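Local coordinates for congerin-2 (Conger myriaster, PDB 1IS3), which binds beta-galactosides such as lactose as a homodimeric galectin whose physiological role is not yet known, at residues V59-S62 / G68-Q71. Sequence-based numbering, arbitrary orientation.
Sequences VLNS and GWQQ. With GAL (beta-D-galactopyranose), chain B.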
ATOM      1  N   VAL A  59       9.394   5.834 -20.724  1.00  8.46           N
ATOM      2  CA  VAL A  59       8.476   6.796 -21.312  1.00  9.10           C
ATOM      3  C   VAL A  59       7.603   7.323 -20.165  1.00 10.33           C
ATOM      4  O   VAL A  59       6.999   6.527 -19.413  1.00  9.83           O
ATOM      5  CB  VAL A  59       7.609   6.099 -22.395  1.00  9.78           C
ATOM      6  CG1 VAL A  59       6.554   7.064 -22.964  1.00 11.57           C
ATOM      7  CG2 VAL A  59       8.526   5.635 -23.541  1.00 10.92           C
ATOM      8  N   LEU A  60       7.535   8.647 -20.004  1.00  8.72           N
ATOM      9  CA  LEU A  60       6.742   9.279 -18.957  1.00  9.66           C
ATOM     10  C   LEU A  60       5.602  10.111 -19.553  1.00  8.83           C
ATOM     11  O   LEU A  60       5.780  10.780 -20.589  1.00  9.60           O
ATOM     12  CB  LEU A  60       7.633  10.177 -18.101  1.00 10.12           C
ATOM     13  CG  LEU A  60       8.655   9.355 -17.310  1.00 12.08           C
ATOM     14  CD1 LEU A  60       9.958   9.288 -18.097  1.00 14.41           C
ATOM     15  CD2 LEU A  60       8.845   9.970 -15.950  1.00 12.96           C
ATOM     16  N   ASN A  61       4.424  10.057 -18.939  1.00  7.89           N
ATOM     17  CA  ASN A  61       3.286  10.812 -19.439  1.00  7.05           C
ATOM     18  C   ASN A  61       2.178  10.938 -18.395  1.00  7.41           C
ATOM     19  O   ASN A  61       2.300  10.376 -17.299  1.00  7.44           O
ATOM     20  CB  ASN A  61       2.744  10.127 -20.708  1.00  7.94           C
ATOM     21  CG  ASN A  61       2.054  11.061 -21.719  1.00  6.37           C
ATOM     22  OD1 ASN A  61       1.713  12.199 -21.426  1.00  7.94           O
ATOM     23  ND2 ASN A  61       1.780  10.612 -22.926  1.00  8.03           N
ATOM     24  N   SER A  62       1.146  11.734 -18.660  1.00  7.02           N
ATOM     25  CA  SER A  62      -0.019  11.836 -17.813  1.00  6.96           C
ATOM     26  C   SER A  62      -1.212  11.432 -18.671  1.00  7.65           C
ATOM     27  O   SER A  62      -1.223  11.580 -19.919  1.00  7.41           O
ATOM     28  CB  SER A  62      -0.127  13.266 -17.318  1.00  7.81           C
ATOM     29  OG  SER A  62      -0.207  14.154 -18.431  1.00  7.52           O
ATOM     30  N   GLY A  68      -7.406  11.287 -22.401  1.00 10.80           N
ATOM     31  CA  GLY A  68      -6.332  10.485 -22.958  1.00  9.85           C
ATOM     32  C   GLY A  68      -4.947  10.969 -22.529  1.00 10.12           C
ATOM     33  O   GLY A  68      -4.782  11.832 -21.652  1.00 10.30           O
ATOM     34  N   TRP A  69      -3.972  10.386 -23.225  1.00 10.13           N
ATOM     35  CA  TRP A  69      -2.561  10.612 -22.964  1.00 10.07           C
ATOM     36  C   TRP A  69      -2.116  11.969 -23.478  1.00 10.41           C
ATOM     37  O   TRP A  69      -2.580  12.400 -24.537  1.00 10.98           O
ATOM     38  CB  TRP A  69      -1.745   9.468 -23.613  1.00  9.57           C
ATOM     39  CG  TRP A  69      -1.932   8.124 -22.889  1.00  9.89           C
ATOM     40  CD1 TRP A  69      -2.700   7.118 -23.427  1.00 10.57           C
ATOM     41  CD2 TRP A  69      -1.434   7.781 -21.634  1.00  9.88           C
ATOM     42  NE1 TRP A  69      -2.704   6.143 -22.531  1.00 10.21           N
ATOM     43  CE2 TRP A  69      -1.964   6.486 -21.451  1.00  9.76           C
ATOM     44  CE3 TRP A  69      -0.634   8.368 -20.639  1.00  8.55           C
ATOM     45  CZ2 TRP A  69      -1.683   5.785 -20.256  1.00 10.44           C
ATOM     46  CZ3 TRP A  69      -0.369   7.665 -19.467  1.00  8.67           C
ATOM     47  CH2 TRP A  69      -0.891   6.386 -19.283  1.00  9.37           C
ATOM     48  N   GLN A  70      -1.251  12.647 -22.731  1.00 10.06           N
ATOM     49  CA  GLN A  70      -0.764  13.966 -23.072  1.00 10.20           C
ATOM     50  C   GLN A  70       0.590  13.856 -23.781  1.00 10.99           C
ATOM     51  O   GLN A  70       0.797  12.873 -24.508  1.00 10.67           O
ATOM     52  CB  GLN A  70      -0.717  14.784 -21.770  1.00 10.81           C
ATOM     53  CG  GLN A  70      -2.158  14.905 -21.204  1.00 11.37           C
ATOM     54  CD  GLN A  70      -3.213  15.411 -22.213  1.00 11.87           C
ATOM     55  OE1 GLN A  70      -3.117  16.543 -22.693  1.00 12.87           O
ATOM     56  NE2 GLN A  70      -4.231  14.636 -22.580  1.00 11.90           N
ATOM     57  N   GLN A  71       1.512  14.800 -23.620  1.00 11.53           N
ATOM     58  CA  GLN A  71       2.770  14.770 -24.352  1.00 13.55           C
ATOM     59  C   GLN A  71       3.763  13.843 -23.617  1.00 12.64           C
ATOM     60  O   GLN A  71       4.064  14.032 -22.441  1.00 11.53           O
ATOM     61  CB  GLN A  71       3.239  16.214 -24.417  1.00 16.61           C
ATOM     62  CG  GLN A  71       4.542  16.451 -25.150  1.00 26.42           C
ATOM     63  CD  GLN A  71       5.659  17.169 -24.350  1.00 32.09           C
ATOM     64  OE1 GLN A  71       5.703  18.408 -24.195  1.00 34.74           O
ATOM     65  NE2 GLN A  71       6.657  16.423 -23.844  1.00 35.18           N
TER
HETATM   66  C1  GAL B   2       1.257   4.570 -25.362  1.00 12.30           C
HETATM   67  C2  GAL B   2       0.862   3.315 -24.594  1.00 10.57           C
HETATM   68  C3  GAL B   2       0.215   3.678 -23.265  1.00 10.24           C
HETATM   69  C4  GAL B   2       1.126   4.624 -22.476  1.00 10.26           C
HETATM   70  C5  GAL B   2       1.458   5.831 -23.345  1.00 10.08           C
HETATM   71  C6  GAL B   2       2.384   6.799 -22.660  1.00 10.14           C
HETATM   72  O2  GAL B   2      -0.049   2.559 -25.367  1.00 11.69           O
HETATM   73  O3  GAL B   2      -0.023   2.497 -22.516  1.00 10.94           O
HETATM   74  O4  GAL B   2       2.324   3.963 -22.086  1.00  8.52           O
HETATM   75  O5  GAL B   2       2.103   5.406 -24.560  1.00 10.17           O
HETATM   76  O6  GAL B   2       2.605   7.940 -23.469  1.00 11.57           O
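The carboxamide of N61 joins both strands to the sugar. N61 ND2 gives one N-H to Q70 O (2.9 Å), reaching that carbonyl from above its plane. The other N-H runs from N61 ND2 to galactose O6 (2.8 Å) in an almost straight bond, 173° at the hydrogen. With CG anti to the backbone N (chi1 -152°), the amide is carried toward 68-71, where Q70 O lies nearly in its plane. At the other end of the amide, N61 OD1 accepts the backbone N-H of S62 and a bond from R112, which also reaches S62 OG and Q71 O; the guanidinium thus bonds both N61 OD1 and Q71 O, two acceptors 3.1 Å apart. These bonds fix which way round the amide sits, NH2 toward the sugar.

Between 59-62 and 68-71 the one main-chain hydrogen bond is Q70 N to S62 O (3.0 Å), and W69 CA adds a CH...O contact to the same oxygen. The Q70 chain, bent at chi2, turns its NE2 back to hydrogen-bond G68 O, within its own segment.

Van der Waals contact centres on the W69 indole. One face lies under the galactose, with C4 3.7 Å above the ring plane and displaced from the ring centre, a CH-pi contact that also brings C3 and C5 close; W69 CE3, on the benzene side, packs obliquely against S62 O at 3.3 Å. S62 OG rests on Q70 CB. N61 and W69 belong to the part of the galactose site carried by the 57-64/68-75 hairpin, as does E72; H44 and R48 of adjoining strand 40-48, R29 and Y51 also bond the sugar, on the beta-sandwich of a galectin.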